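Local coordinates for protein carbohydrate kinase, pfkB family (Enterococcus faecalis, PDB 3KTN) that probably phosphorylates 2-keto-3-deoxygluconate as a magnesium-binding sugar kinase of the ribokinase-like pfkB family, at residues 6-11 with 148-153; 139-144 with 181-186; 156-161 with 191-196; 199-204 with 220-225; 259-264 with 294-299. All coordinates share one frame; numbering follows the deposited sequence.

Contact 1: 6-11 with 148-153; sequences AAFGEV and DAALIL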
# COMPACT_ATOMS: atom_id res chain seq x y z
N ALA A 6 -6.51 35.36 8.94
CA ALA A 6 -6.68 34.37 10.00
C ALA A 6 -8.08 33.78 9.83
O ALA A 6 -8.93 34.36 9.16
CB ALA A 6 -6.55 35.02 11.37
N ALA A 7 -8.30 32.61 10.42
CA ALA A 7 -9.60 31.97 10.35
C ALA A 7 -9.89 31.36 11.71
O ALA A 7 -9.00 30.82 12.35
CB ALA A 7 -9.62 30.90 9.28
N PHE A 8 -11.14 31.46 12.14
CA PHE A 8 -11.56 30.89 13.41
C PHE A 8 -12.39 29.70 13.02
O PHE A 8 -13.46 29.85 12.41
CB PHE A 8 -12.42 31.89 14.19
CG PHE A 8 -12.95 31.34 15.48
CD1 PHE A 8 -12.09 31.05 16.54
CD2 PHE A 8 -14.31 31.08 15.64
CE1 PHE A 8 -12.58 30.52 17.73
CE2 PHE A 8 -14.81 30.55 16.83
CZ PHE A 8 -13.94 30.26 17.88
N GLY A 9 -11.92 28.50 13.35
CA GLY A 9 -12.67 27.33 12.96
C GLY A 9 -12.28 26.00 13.56
O GLY A 9 -11.55 25.91 14.55
N GLU A 10 -12.77 24.96 12.90
CA GLU A 10 -12.58 23.58 13.32
C GLU A 10 -11.64 22.74 12.46
O GLU A 10 -11.57 22.91 11.24
CB GLU A 10 -13.96 22.94 13.33
CG GLU A 10 -14.03 21.47 13.66
CD GLU A 10 -15.32 20.86 13.14
OE1 GLU A 10 -15.94 20.05 13.85
OE2 GLU A 10 -15.70 21.20 12.00
N VAL A 11 -10.90 21.85 13.12
CA VAL A 11 -10.00 20.93 12.44
C VAL A 11 -10.67 19.57 12.60
O VAL A 11 -11.07 19.20 13.71
CB VAL A 11 -8.62 20.83 13.11
CG1 VAL A 11 -7.85 19.64 12.52
CG2 VAL A 11 -7.83 22.11 12.89
N ASP A 148 -20.72 31.42 20.78
CA ASP A 148 -20.46 32.62 21.56
C ASP A 148 -19.08 33.18 21.25
O ASP A 148 -18.88 34.40 21.24
CB ASP A 148 -20.56 32.33 23.06
CG ASP A 148 -21.95 31.89 23.48
OD1 ASP A 148 -22.94 32.35 22.87
OD2 ASP A 148 -22.06 31.09 24.44
N ALA A 149 -18.12 32.29 21.00
CA ALA A 149 -16.76 32.73 20.68
C ALA A 149 -16.73 33.38 19.31
O ALA A 149 -16.07 34.41 19.12
CB ALA A 149 -15.80 31.54 20.72
N ALA A 150 -17.44 32.80 18.36
CA ALA A 150 -17.47 33.35 17.00
C ALA A 150 -18.08 34.76 16.99
O ALA A 150 -17.53 35.67 16.38
CB ALA A 150 -18.26 32.42 16.08
N LEU A 151 -19.21 34.92 17.68
CA LEU A 151 -19.89 36.21 17.75
C LEU A 151 -19.00 37.27 18.38
O LEU A 151 -18.88 38.38 17.86
CB LEU A 151 -21.19 36.06 18.54
CG LEU A 151 -22.20 35.13 17.84
CD1 LEU A 151 -23.39 34.86 18.73
CD2 LEU A 151 -22.63 35.77 16.53
N ILE A 152 -18.36 36.92 19.49
CA ILE A 152 -17.46 37.86 20.16
C ILE A 152 -16.31 38.26 19.25
O ILE A 152 -15.92 39.43 19.20
CB ILE A 152 -16.90 37.24 21.46
CG1 ILE A 152 -18.01 37.21 22.52
CG2 ILE A 152 -15.68 38.02 21.94
CD1 ILE A 152 -17.60 36.54 23.82
N LEU A 153 -15.77 37.29 18.52
CA LEU A 153 -14.66 37.56 17.62
C LEU A 153 -15.07 38.52 16.50
O LEU A 153 -14.31 39.42 16.14
CB LEU A 153 -14.13 36.26 17.01
CG LEU A 153 -13.09 36.41 15.90
CD1 LEU A 153 -11.92 37.27 16.38
CD2 LEU A 153 -12.60 35.03 15.48
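In the alpha/beta core of this ribokinase-like fold, strand 4-8 of the nine-stranded sheet packs against helix 144-159 through one aromatic residue, Phe8, at the end of the strand. The axes of the short strand and helix segments approach to 10.6 Å and run at 144°, closer to antiparallel than parallel, and Phe8 lies opposite Ala150, their CA atoms 7.3 Å apart. With CG anti to the backbone N (chi1 177°), the Phe8 ring reaches out from the sheet to the helix, where two small residues let it come close to the backbone. Its far end meets the methyl of Ala149, CZ to CB 3.6 Å, while CE2 lies 3.8 Å from the backbone N of Ala150 and 4.0 Å from the CB of the same residue. One turn further on, Leu153 runs past Phe8 in the opposite direction. Phe113 and Tyr121 add further rings around Phe8, and Ile54 of strand 50-57 touches it too. All four touching residues are buried, and the side chains that meet are apolar. At the root of the ring, Leu153 presents a single branch: its CD2 sits 3.4 Å from Phe8 CB and 3.7 Å from Phe8 CG.

Contact 2: 139-144 with 181-186; sequences SLSLTE and LFMRQQ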
# COMPACT_ATOMS: atom_id res chain seq x y z
N SER A 139 -18.75 27.29 13.26
CA SER A 139 -18.63 27.84 14.61
C SER A 139 -19.98 28.22 15.20
O SER A 139 -20.22 28.03 16.39
CB SER A 139 -17.75 29.09 14.61
OG SER A 139 -16.54 28.86 13.93
N LEU A 140 -20.86 28.75 14.36
CA LEU A 140 -22.19 29.17 14.82
C LEU A 140 -23.15 28.05 15.18
O LEU A 140 -24.09 28.27 15.95
CB LEU A 140 -22.85 30.07 13.78
CG LEU A 140 -22.26 31.47 13.60
CD1 LEU A 140 -23.10 32.24 12.59
CD2 LEU A 140 -22.25 32.20 14.93
N SER A 141 -22.93 26.86 14.63
CA SER A 141 -23.83 25.74 14.89
C SER A 141 -23.26 24.58 15.70
O SER A 141 -24.02 23.79 16.26
CB SER A 141 -24.37 25.20 13.57
OG SER A 141 -23.32 24.61 12.80
N LEU A 142 -21.93 24.48 15.77
CA LEU A 142 -21.33 23.36 16.50
C LEU A 142 -21.80 23.30 17.96
O LEU A 142 -22.50 22.36 18.34
CB LEU A 142 -19.80 23.44 16.43
CG LEU A 142 -19.07 22.16 16.85
CD1 LEU A 142 -19.63 20.97 16.07
CD2 LEU A 142 -17.58 22.30 16.61
N THR A 143 -21.43 24.29 18.77
CA THR A 143 -21.87 24.32 20.16
C THR A 143 -22.12 25.77 20.57
O THR A 143 -21.69 26.70 19.89
CB THR A 143 -20.82 23.74 21.14
OG1 THR A 143 -19.66 24.58 21.15
CG2 THR A 143 -20.44 22.32 20.75
N GLU A 144 -22.81 25.94 21.69
CA GLU A 144 -23.09 27.28 22.19
C GLU A 144 -21.77 27.98 22.47
O GLU A 144 -21.63 29.18 22.25
CB GLU A 144 -23.93 27.21 23.47
CG GLU A 144 -24.24 28.58 24.07
CD GLU A 144 -25.03 28.50 25.36
OE1 GLU A 144 -26.20 28.05 25.32
OE2 GLU A 144 -24.49 28.90 26.41
N LEU A 181 -34.48 27.25 11.87
CA LEU A 181 -34.91 28.51 12.45
C LEU A 181 -33.91 28.99 13.49
O LEU A 181 -33.59 30.17 13.56
CB LEU A 181 -36.29 28.36 13.09
CG LEU A 181 -37.45 28.04 12.14
CD1 LEU A 181 -38.72 27.82 12.94
CD2 LEU A 181 -37.63 29.17 11.13
N PHE A 182 -33.42 28.06 14.30
CA PHE A 182 -32.45 28.40 15.33
C PHE A 182 -31.20 28.97 14.69
O PHE A 182 -30.66 29.99 15.14
CB PHE A 182 -32.07 27.16 16.15
CG PHE A 182 -31.14 27.46 17.30
CD1 PHE A 182 -31.60 28.14 18.42
CD2 PHE A 182 -29.80 27.09 17.24
CE1 PHE A 182 -30.74 28.45 19.47
CE2 PHE A 182 -28.93 27.39 18.28
CZ PHE A 182 -29.40 28.07 19.40
N MSE A 183 -30.73 28.33 13.63
CA MSE A 183 -29.54 28.80 12.93
C MSE A 183 -29.77 30.15 12.28
O MSE A 183 -28.85 30.95 12.16
CB MSE A 183 -29.08 27.77 11.90
CG MSE A 183 -28.50 26.52 12.53
SE MSE A 183 -27.33 26.96 14.02
CE MSE A 183 -26.00 27.98 13.06
N ARG A 184 -31.01 30.39 11.87
CA ARG A 184 -31.39 31.66 11.26
C ARG A 184 -31.00 32.77 12.24
O ARG A 184 -30.31 33.72 11.88
CB ARG A 184 -32.90 31.69 11.02
CG ARG A 184 -33.46 33.10 10.86
CD ARG A 184 -33.74 33.43 9.41
NE ARG A 184 -35.08 33.04 9.00
CZ ARG A 184 -36.18 33.75 9.24
NH1 ARG A 184 -36.10 34.91 9.88
NH2 ARG A 184 -37.36 33.31 8.82
N GLN A 185 -31.46 32.61 13.47
CA GLN A 185 -31.20 33.58 14.54
C GLN A 185 -29.72 33.84 14.75
O GLN A 185 -29.30 34.98 14.90
CB GLN A 185 -31.81 33.08 15.85
CG GLN A 185 -33.31 32.89 15.80
CD GLN A 185 -33.84 32.18 17.03
OE1 GLN A 185 -33.61 32.61 18.16
NE2 GLN A 185 -34.57 31.09 16.81
N GLN A 186 -28.92 32.77 14.77
CA GLN A 186 -27.49 32.91 14.99
C GLN A 186 -26.80 33.62 13.84
O GLN A 186 -25.91 34.43 14.05
CB GLN A 186 -26.86 31.54 15.22
CG GLN A 186 -27.70 30.67 16.16
CD GLN A 186 -28.13 31.41 17.42
OE1 GLN A 186 -29.15 31.08 18.02
NE2 GLN A 186 -27.34 32.40 17.83
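Met183, built as selenomethionine, reaches from helix 177-190 to the short helix 138-142 and meets Leu140 and Ser141 with its last two atoms. From CB the chain starts with CG anti to the carbonyl carbon (chi1 -71°), then bends at both chi2 and chi3, which swings the tip toward the opposite segment although CB itself does not point there. The selenium SE comes first, 3.5 Å from Ser141 CB. The terminal methyl CE goes further: it lies 3.3 Å from the same Ser141 CB, tight for two carbons, 3.5 Å from Leu140 O and 3.8 Å from Leu140 CB. Beside it, Leu140 CD1 rests 3.9 Å from the backbone O of Gln186, one turn along the helix. The carbonyl that the methyl touches is not left without a polar partner, since Leu140 O accepts from Arg147 NH1 of helix 144-159. Leu140 also packs on Leu151 of that helix and on Tyr187 and Ile190, and thus sits where helices 138-142, 144-159 and 177-190 meet.

Contact 3: 156-161 with 191-196; sequences KAHAYQ and LPYCDI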
# COMPACT_ATOMS: atom_id res chain seq x y z
N LYS A 156 -15.48 42.01 17.93
CA LYS A 156 -14.14 42.53 18.18
C LYS A 156 -13.46 42.92 16.87
O LYS A 156 -12.93 44.03 16.74
CB LYS A 156 -13.30 41.49 18.92
CG LYS A 156 -12.80 41.96 20.27
CD LYS A 156 -13.02 40.92 21.35
CE LYS A 156 -12.50 41.40 22.70
NZ LYS A 156 -12.83 40.47 23.81
N ALA A 157 -13.46 42.01 15.90
CA ALA A 157 -12.84 42.27 14.60
C ALA A 157 -13.39 43.56 14.02
O ALA A 157 -12.65 44.36 13.43
CB ALA A 157 -13.12 41.11 13.64
N HIS A 158 -14.69 43.76 14.17
CA HIS A 158 -15.34 44.96 13.67
C HIS A 158 -14.77 46.20 14.37
O HIS A 158 -14.44 47.19 13.72
CB HIS A 158 -16.85 44.89 13.91
CG HIS A 158 -17.59 46.08 13.41
ND1 HIS A 158 -17.55 46.48 12.09
CD2 HIS A 158 -18.37 46.98 14.05
CE1 HIS A 158 -18.27 47.58 11.94
NE2 HIS A 158 -18.79 47.90 13.12
N ALA A 159 -14.65 46.13 15.69
CA ALA A 159 -14.11 47.23 16.48
C ALA A 159 -12.72 47.61 15.99
O ALA A 159 -12.42 48.79 15.80
CB ALA A 159 -14.06 46.85 17.95
N TYR A 160 -11.87 46.61 15.80
CA TYR A 160 -10.51 46.85 15.32
C TYR A 160 -10.51 47.22 13.85
O TYR A 160 -9.45 47.43 13.25
CB TYR A 160 -9.64 45.60 15.52
CG TYR A 160 -9.20 45.36 16.95
CD1 TYR A 160 -10.13 45.22 17.97
CD2 TYR A 160 -7.85 45.23 17.26
CE1 TYR A 160 -9.72 44.96 19.28
CE2 TYR A 160 -7.43 44.97 18.56
CZ TYR A 160 -8.37 44.84 19.57
OH TYR A 160 -7.96 44.58 20.86
N GLN A 161 -11.69 47.28 13.26
CA GLN A 161 -11.81 47.62 11.85
C GLN A 161 -11.11 46.60 10.96
O GLN A 161 -10.52 46.95 9.94
CB GLN A 161 -11.23 49.02 11.60
CG GLN A 161 -12.11 50.15 12.11
CD GLN A 161 -11.43 51.50 11.97
OE1 GLN A 161 -10.48 51.81 12.69
NE2 GLN A 161 -11.92 52.31 11.04
N LEU A 191 -24.15 38.32 10.92
CA LEU A 191 -24.18 39.02 9.64
C LEU A 191 -23.93 40.53 9.70
O LEU A 191 -23.30 41.09 8.80
CB LEU A 191 -25.49 38.72 8.92
CG LEU A 191 -25.50 37.32 8.28
CD1 LEU A 191 -26.90 36.92 7.85
CD2 LEU A 191 -24.54 37.33 7.10
N PRO A 192 -24.43 41.21 10.74
CA PRO A 192 -24.22 42.66 10.83
C PRO A 192 -22.74 43.06 10.91
O PRO A 192 -22.39 44.22 10.68
CB PRO A 192 -24.99 43.05 12.09
CG PRO A 192 -26.12 42.07 12.10
CD PRO A 192 -25.42 40.77 11.74
N TYR A 193 -21.88 42.10 11.23
CA TYR A 193 -20.45 42.37 11.37
C TYR A 193 -19.58 41.91 10.19
O TYR A 193 -18.39 42.18 10.16
CB TYR A 193 -19.93 41.70 12.64
CG TYR A 193 -20.59 42.21 13.89
CD1 TYR A 193 -20.24 43.44 14.44
CD2 TYR A 193 -21.59 41.46 14.53
CE1 TYR A 193 -20.86 43.93 15.58
CE2 TYR A 193 -22.22 41.94 15.67
CZ TYR A 193 -21.85 43.17 16.19
OH TYR A 193 -22.47 43.65 17.32
N CYS A 194 -20.19 41.23 9.22
CA CYS A 194 -19.45 40.71 8.07
C CYS A 194 -19.30 41.68 6.91
O CYS A 194 -20.15 42.52 6.66
CB CYS A 194 -20.13 39.43 7.57
SG CYS A 194 -20.39 38.20 8.85
N ASP A 195 -18.19 41.53 6.19
CA ASP A 195 -17.88 42.35 5.03
C ASP A 195 -17.98 41.48 3.77
O ASP A 195 -18.51 41.92 2.74
CB ASP A 195 -16.47 42.93 5.14
CG ASP A 195 -16.32 43.87 6.32
OD1 ASP A 195 -17.04 44.90 6.36
OD2 ASP A 195 -15.50 43.59 7.22
N ILE A 196 -17.45 40.26 3.85
CA ILE A 196 -17.47 39.33 2.72
C ILE A 196 -18.20 38.06 3.14
O ILE A 196 -17.83 37.43 4.12
CB ILE A 196 -16.04 38.98 2.27
CG1 ILE A 196 -15.28 40.26 1.92
CG2 ILE A 196 -16.08 38.05 1.06
CD1 ILE A 196 -13.84 40.04 1.54
O HOH W 1 -16.19 44.21 9.81
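The last turn of helix 144-159 passes the 3-10 turn 191-193 with His158 and Tyr193 nearest, their CA atoms 6.2 Å apart, just before Gln161 ends the helix in a Schellman motif with positive phi. The two side chains cross at about a right angle. His158 has CG anti to its own N (chi1 -179°), which carries the imidazole out beside the tyrosine, and the pair forms an offset edge-to-face stack with the edge of Tyr193 toward the face of His158. The ring centroids are 5.7 Å apart and the planes meet at 65°. The closest atoms are His158 CB and Tyr193 CD1, 3.7 Å apart. A water in the imidazole plane, weakly bonded to His158 ND1 (3.5 Å), lies within donating distance of Tyr193 O (3.0 Å) and Asp195 OD2 (2.8 Å), though it need not serve every acceptor at once. The surface stack is thus linked only loosely to the residue just before strand 196-198, and Asp195, its OD1 6.0 Å from His158 ND1, could at most slightly favour a protonated ring.

Contact 4: 199-204 with 220-225; sequences GSRRDL and AQETEL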
# COMPACT_ATOMS: atom_id res chain seq x y z
N GLY A 199 -22.11 32.21 0.18
CA GLY A 199 -23.36 31.48 0.32
C GLY A 199 -24.12 31.46 -0.99
O GLY A 199 -23.66 32.01 -1.99
N SER A 200 -25.29 30.83 -0.99
CA SER A 200 -26.11 30.75 -2.20
C SER A 200 -27.48 31.39 -2.04
O SER A 200 -27.90 31.73 -0.93
CB SER A 200 -26.31 29.29 -2.58
OG SER A 200 -27.16 28.66 -1.64
N ARG A 201 -28.17 31.54 -3.16
CA ARG A 201 -29.51 32.11 -3.19
C ARG A 201 -30.43 31.30 -2.29
O ARG A 201 -31.18 31.86 -1.49
CB ARG A 201 -30.05 32.10 -4.62
CG ARG A 201 -31.53 32.48 -4.73
CD ARG A 201 -32.04 32.22 -6.14
NE ARG A 201 -33.41 32.69 -6.34
CZ ARG A 201 -34.48 32.19 -5.72
NH1 ARG A 201 -34.34 31.20 -4.84
NH2 ARG A 201 -35.68 32.68 -5.97
N ARG A 202 -30.38 29.98 -2.43
CA ARG A 202 -31.23 29.11 -1.62
C ARG A 202 -31.02 29.31 -0.13
O ARG A 202 -31.92 29.03 0.66
CB ARG A 202 -30.99 27.64 -1.99
CG ARG A 202 -31.41 27.29 -3.40
CD ARG A 202 -31.45 25.78 -3.61
NE ARG A 202 -31.81 25.42 -4.98
CZ ARG A 202 -31.05 25.67 -6.04
NH1 ARG A 202 -29.88 26.28 -5.89
NH2 ARG A 202 -31.47 25.31 -7.25
N ASP A 203 -29.84 29.77 0.27
CA ASP A 203 -29.60 30.00 1.69
C ASP A 203 -30.47 31.17 2.15
O ASP A 203 -31.15 31.08 3.18
CB ASP A 203 -28.12 30.33 1.97
CG ASP A 203 -27.22 29.11 1.88
OD1 ASP A 203 -27.57 28.07 2.48
OD2 ASP A 203 -26.16 29.20 1.23
N LEU A 204 -30.45 32.25 1.38
CA LEU A 204 -31.22 33.43 1.71
C LEU A 204 -32.71 33.10 1.83
O LEU A 204 -33.36 33.50 2.80
CB LEU A 204 -31.01 34.50 0.63
CG LEU A 204 -29.54 34.83 0.38
CD1 LEU A 204 -29.43 35.92 -0.68
CD2 LEU A 204 -28.88 35.28 1.67
N ALA A 220 -32.99 39.63 -12.98
CA ALA A 220 -33.48 40.79 -12.25
C ALA A 220 -34.01 40.42 -10.87
O ALA A 220 -33.68 41.07 -9.87
CB ALA A 220 -34.57 41.48 -13.06
N GLN A 221 -34.83 39.38 -10.81
CA GLN A 221 -35.39 38.93 -9.54
C GLN A 221 -34.26 38.44 -8.64
O GLN A 221 -34.20 38.79 -7.46
CB GLN A 221 -36.37 37.78 -9.78
CG GLN A 221 -36.92 37.18 -8.50
CD GLN A 221 -37.61 35.85 -8.73
OE1 GLN A 221 -38.63 35.78 -9.42
NE2 GLN A 221 -37.06 34.79 -8.16
N GLU A 222 -33.39 37.62 -9.22
CA GLU A 222 -32.24 37.05 -8.53
C GLU A 222 -31.39 38.14 -7.88
O GLU A 222 -31.12 38.10 -6.68
CB GLU A 222 -31.41 36.24 -9.52
CG GLU A 222 -30.18 35.57 -8.95
CD GLU A 222 -30.51 34.58 -7.85
OE1 GLU A 222 -30.85 35.01 -6.73
OE2 GLU A 222 -30.43 33.36 -8.12
N THR A 223 -30.97 39.11 -8.69
CA THR A 223 -30.15 40.21 -8.21
C THR A 223 -30.85 41.08 -7.16
O THR A 223 -30.23 41.51 -6.19
CB THR A 223 -29.71 41.11 -9.39
OG1 THR A 223 -29.04 40.32 -10.38
CG2 THR A 223 -28.77 42.20 -8.90
N GLU A 224 -32.14 41.34 -7.37
CA GLU A 224 -32.91 42.16 -6.43
C GLU A 224 -32.88 41.56 -5.03
O GLU A 224 -32.64 42.26 -4.05
CB GLU A 224 -34.37 42.29 -6.91
CG GLU A 224 -35.20 43.36 -6.20
CD GLU A 224 -35.59 42.99 -4.77
OE1 GLU A 224 -36.08 41.87 -4.55
OE2 GLU A 224 -35.41 43.84 -3.87
N LEU A 225 -33.12 40.26 -4.95
CA LEU A 225 -33.12 39.57 -3.66
C LEU A 225 -31.76 39.63 -2.96
O LEU A 225 -31.69 39.93 -1.77
CB LEU A 225 -33.54 38.11 -3.85
CG LEU A 225 -33.34 37.17 -2.66
CD1 LEU A 225 -33.86 37.82 -1.39
CD2 LEU A 225 -34.08 35.87 -2.92
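Arg201 lays its aliphatic chain across the carboxylate of Glu222, bringing the first turn of helix 201-206 up to helix 218-233. The nearest backbones are those of the same two residues, with CA atoms 7.8 Å apart. Arg201 has CG anti to the backbone N (chi1 171°) and stays extended as far as NE, whereas in Glu222 the bend at chi2 (61°) turns the carboxylate back to the arginine. Arg201 CG lies 3.3 Å from Glu222 OE1, and the two charges form a long salt bridge, Arg201 NE to Glu222 OE1 3.5 Å. The Arg201 CD comes too close to the carboxylate to be trusted, which leaves the exact placement of the two ends doubtful. Guanidinium and carboxylate planes stand 71° apart, far from the flat, paired geometry of a two-bond arginine–carboxylate bridge. Further out, the end of Gln221 comes near the guanidinium edge. Buried Leu204 packs on Ile226 and Phe229, and Glu222 touches Tyr257 of strand 250-257. The start of the arginine's helix is fixed separately: Ser200 N gives Asp203 OD2 a bond of 2.9 Å, met on the anti side of the carboxylate, while Asp203 N returns a weak one to Ser200 OG, 3.5 Å long. This reciprocal pairing of N-cap Ser200 with Asp203 is a capping box.

Contact 5: 259-264 with 294-299; sequences QNEYQQ and WSLEKA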
# COMPACT_ATOMS: atom_id res chain seq x y z
N GLN A 259 -23.33 45.54 -3.55
CA GLN A 259 -24.65 46.12 -3.43
C GLN A 259 -25.08 46.75 -4.76
O GLN A 259 -26.28 46.87 -5.02
CB GLN A 259 -24.68 47.15 -2.30
CG GLN A 259 -24.64 46.51 -0.92
CD GLN A 259 -24.65 47.51 0.21
OE1 GLN A 259 -25.55 48.35 0.30
NE2 GLN A 259 -23.66 47.43 1.09
N ASN A 260 -24.12 47.10 -5.60
CA ASN A 260 -24.43 47.74 -6.88
C ASN A 260 -23.91 47.05 -8.14
O ASN A 260 -23.97 47.63 -9.22
CB ASN A 260 -23.94 49.18 -6.86
CG ASN A 260 -24.45 49.95 -5.66
OD1 ASN A 260 -25.66 50.09 -5.47
ND2 ASN A 260 -23.54 50.45 -4.84
N GLU A 261 -23.40 45.82 -8.01
CA GLU A 261 -22.88 45.11 -9.18
C GLU A 261 -23.11 43.61 -9.11
O GLU A 261 -23.39 43.05 -8.05
CB GLU A 261 -21.39 45.38 -9.35
CG GLU A 261 -21.06 46.83 -9.64
CD GLU A 261 -19.57 47.09 -9.69
OE1 GLU A 261 -18.89 46.54 -10.59
OE2 GLU A 261 -19.06 47.83 -8.81
N TYR A 262 -22.98 42.96 -10.27
CA TYR A 262 -23.17 41.53 -10.38
C TYR A 262 -22.26 40.96 -11.47
O TYR A 262 -22.35 41.35 -12.63
CB TYR A 262 -24.63 41.21 -10.72
CG TYR A 262 -24.85 39.82 -11.28
CD1 TYR A 262 -24.30 38.70 -10.66
CD2 TYR A 262 -25.62 39.63 -12.43
CE1 TYR A 262 -24.52 37.42 -11.17
CE2 TYR A 262 -25.84 38.36 -12.94
CZ TYR A 262 -25.29 37.26 -12.31
OH TYR A 262 -25.52 36.01 -12.81
N GLN A 263 -21.38 40.05 -11.07
CA GLN A 263 -20.45 39.43 -12.01
C GLN A 263 -20.56 37.92 -11.96
O GLN A 263 -20.38 37.30 -10.92
CB GLN A 263 -19.02 39.85 -11.68
CG GLN A 263 -18.10 39.82 -12.88
CD GLN A 263 -18.59 40.74 -13.97
OE1 GLN A 263 -18.78 41.94 -13.76
NE2 GLN A 263 -18.80 40.19 -15.16
N GLN A 264 -20.87 37.33 -13.11
CA GLN A 264 -21.03 35.89 -13.23
C GLN A 264 -20.00 35.37 -14.22
O GLN A 264 -19.74 36.00 -15.24
CB GLN A 264 -22.44 35.57 -13.73
CG GLN A 264 -22.73 34.09 -13.96
CD GLN A 264 -23.23 33.39 -12.72
OE1 GLN A 264 -24.24 33.77 -12.14
NE2 GLN A 264 -22.51 32.35 -12.30
N TRP A 294 -8.53 42.99 -7.28
CA TRP A 294 -8.84 42.64 -8.66
C TRP A 294 -10.26 43.07 -8.98
O TRP A 294 -11.06 43.31 -8.08
CB TRP A 294 -8.75 41.12 -8.87
CG TRP A 294 -7.38 40.56 -9.05
CD1 TRP A 294 -6.22 41.26 -9.22
CD2 TRP A 294 -7.03 39.17 -9.12
NE1 TRP A 294 -5.17 40.39 -9.40
CE2 TRP A 294 -5.64 39.10 -9.35
CE3 TRP A 294 -7.76 37.98 -9.03
CZ2 TRP A 294 -4.95 37.89 -9.47
CZ3 TRP A 294 -7.08 36.77 -9.15
CH2 TRP A 294 -5.69 36.74 -9.38
N SER A 295 -10.58 43.15 -10.26
CA SER A 295 -11.93 43.52 -10.66
C SER A 295 -12.82 42.33 -10.31
O SER A 295 -12.32 41.23 -10.08
CB SER A 295 -11.99 43.77 -12.17
OG SER A 295 -11.72 42.59 -12.89
N LEU A 296 -14.12 42.55 -10.26
CA LEU A 296 -15.05 41.48 -9.93
C LEU A 296 -14.99 40.37 -10.97
O LEU A 296 -15.13 39.20 -10.65
CB LEU A 296 -16.48 42.02 -9.83
CG LEU A 296 -16.76 43.11 -8.80
CD1 LEU A 296 -18.25 43.44 -8.82
CD2 LEU A 296 -16.34 42.66 -7.41
N GLU A 297 -14.78 40.76 -12.23
CA GLU A 297 -14.71 39.80 -13.32
C GLU A 297 -13.48 38.90 -13.19
O GLU A 297 -13.58 37.69 -13.34
CB GLU A 297 -14.66 40.53 -14.66
CG GLU A 297 -14.33 39.61 -15.83
CD GLU A 297 -14.28 40.34 -17.16
OE1 GLU A 297 -13.55 41.36 -17.25
OE2 GLU A 297 -14.95 39.88 -18.11
N LYS A 298 -12.33 39.51 -12.92
CA LYS A 298 -11.08 38.77 -12.79
C LYS A 298 -11.12 37.83 -11.59
O LYS A 298 -10.64 36.70 -11.66
CB LYS A 298 -9.93 39.76 -12.65
CG LYS A 298 -8.54 39.15 -12.69
CD LYS A 298 -7.48 40.24 -12.54
CE LYS A 298 -6.07 39.68 -12.67
NZ LYS A 298 -5.86 39.02 -13.98
N ALA A 299 -11.70 38.30 -10.49
CA ALA A 299 -11.80 37.52 -9.27
C ALA A 299 -12.72 36.31 -9.42
O ALA A 299 -12.38 35.20 -9.00
CB ALA A 299 -12.28 38.39 -8.12
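Gln263, on edge strand 262-269, presses its side-chain carbons onto the first turn of helix 296-310. Its CG lies 3.4 Å from Glu297 CA and 3.7 Å from the carbonyl carbon of Leu296, and its CB is 3.8 Å from Leu296 CB. The chain has CG anti to the backbone N (chi1 -153°) and bends at chi2 (59°), which lays CG against the helix backbone and leaves the amide beside Glu297, its CD 4.0 Å from Glu297 CB. Leu296 completes the first shell: its CD1 branch meets the extended side chain of Glu261 at two points, 3.7 Å from Glu261 CB and 3.6 Å from Glu261 OE1, an apolar methyl against a carboxylate oxygen. The helix start is capped by Ser295, whose OG accepts from Lys298 N at 3.1 Å with an N-H...O angle of 162°. On the strand, the neighbours Tyr262 and Gln264 point away from the helix, and Tyr262 OH donates to Gln264 OE1 (2.7 Å), in the carbonyl plane and on a lone pair. Tyr262 also stacks on Tyr257 and touches Glu219 of helix 218-233, whereas Leu296 packs on Leu256 and Trp237; the edge strand thus lies between helix 218-233 and helix 296-310.

How the contacts relate
Contacts 1 and 2 are buried; contacts 3, 4 and 5 lie at the surface. Contacts 1 and 3 both use helix 144-159, contact 1 at the middle of the helix, against a buried strand end, and contact 3 at the helix's C-terminal turn. Contact 2 touches contact 1 through Ala150 with Ser139 and Leu151 with Leu140. Contacts 1 and 5 reach the same sheet, but at an inner strand and an edge strand, and their centres are about 28 Å apart. Chemistry follows place: hydrocarbon and selenium packing inside, a ring pair with water in contact 3, a salt bridge in contact 4, and in contact 5 glutamine carbons on a helix backbone and a leucine methyl beside a glutamate. Contacts 4 and 5 meet where Thr223 touches Tyr262.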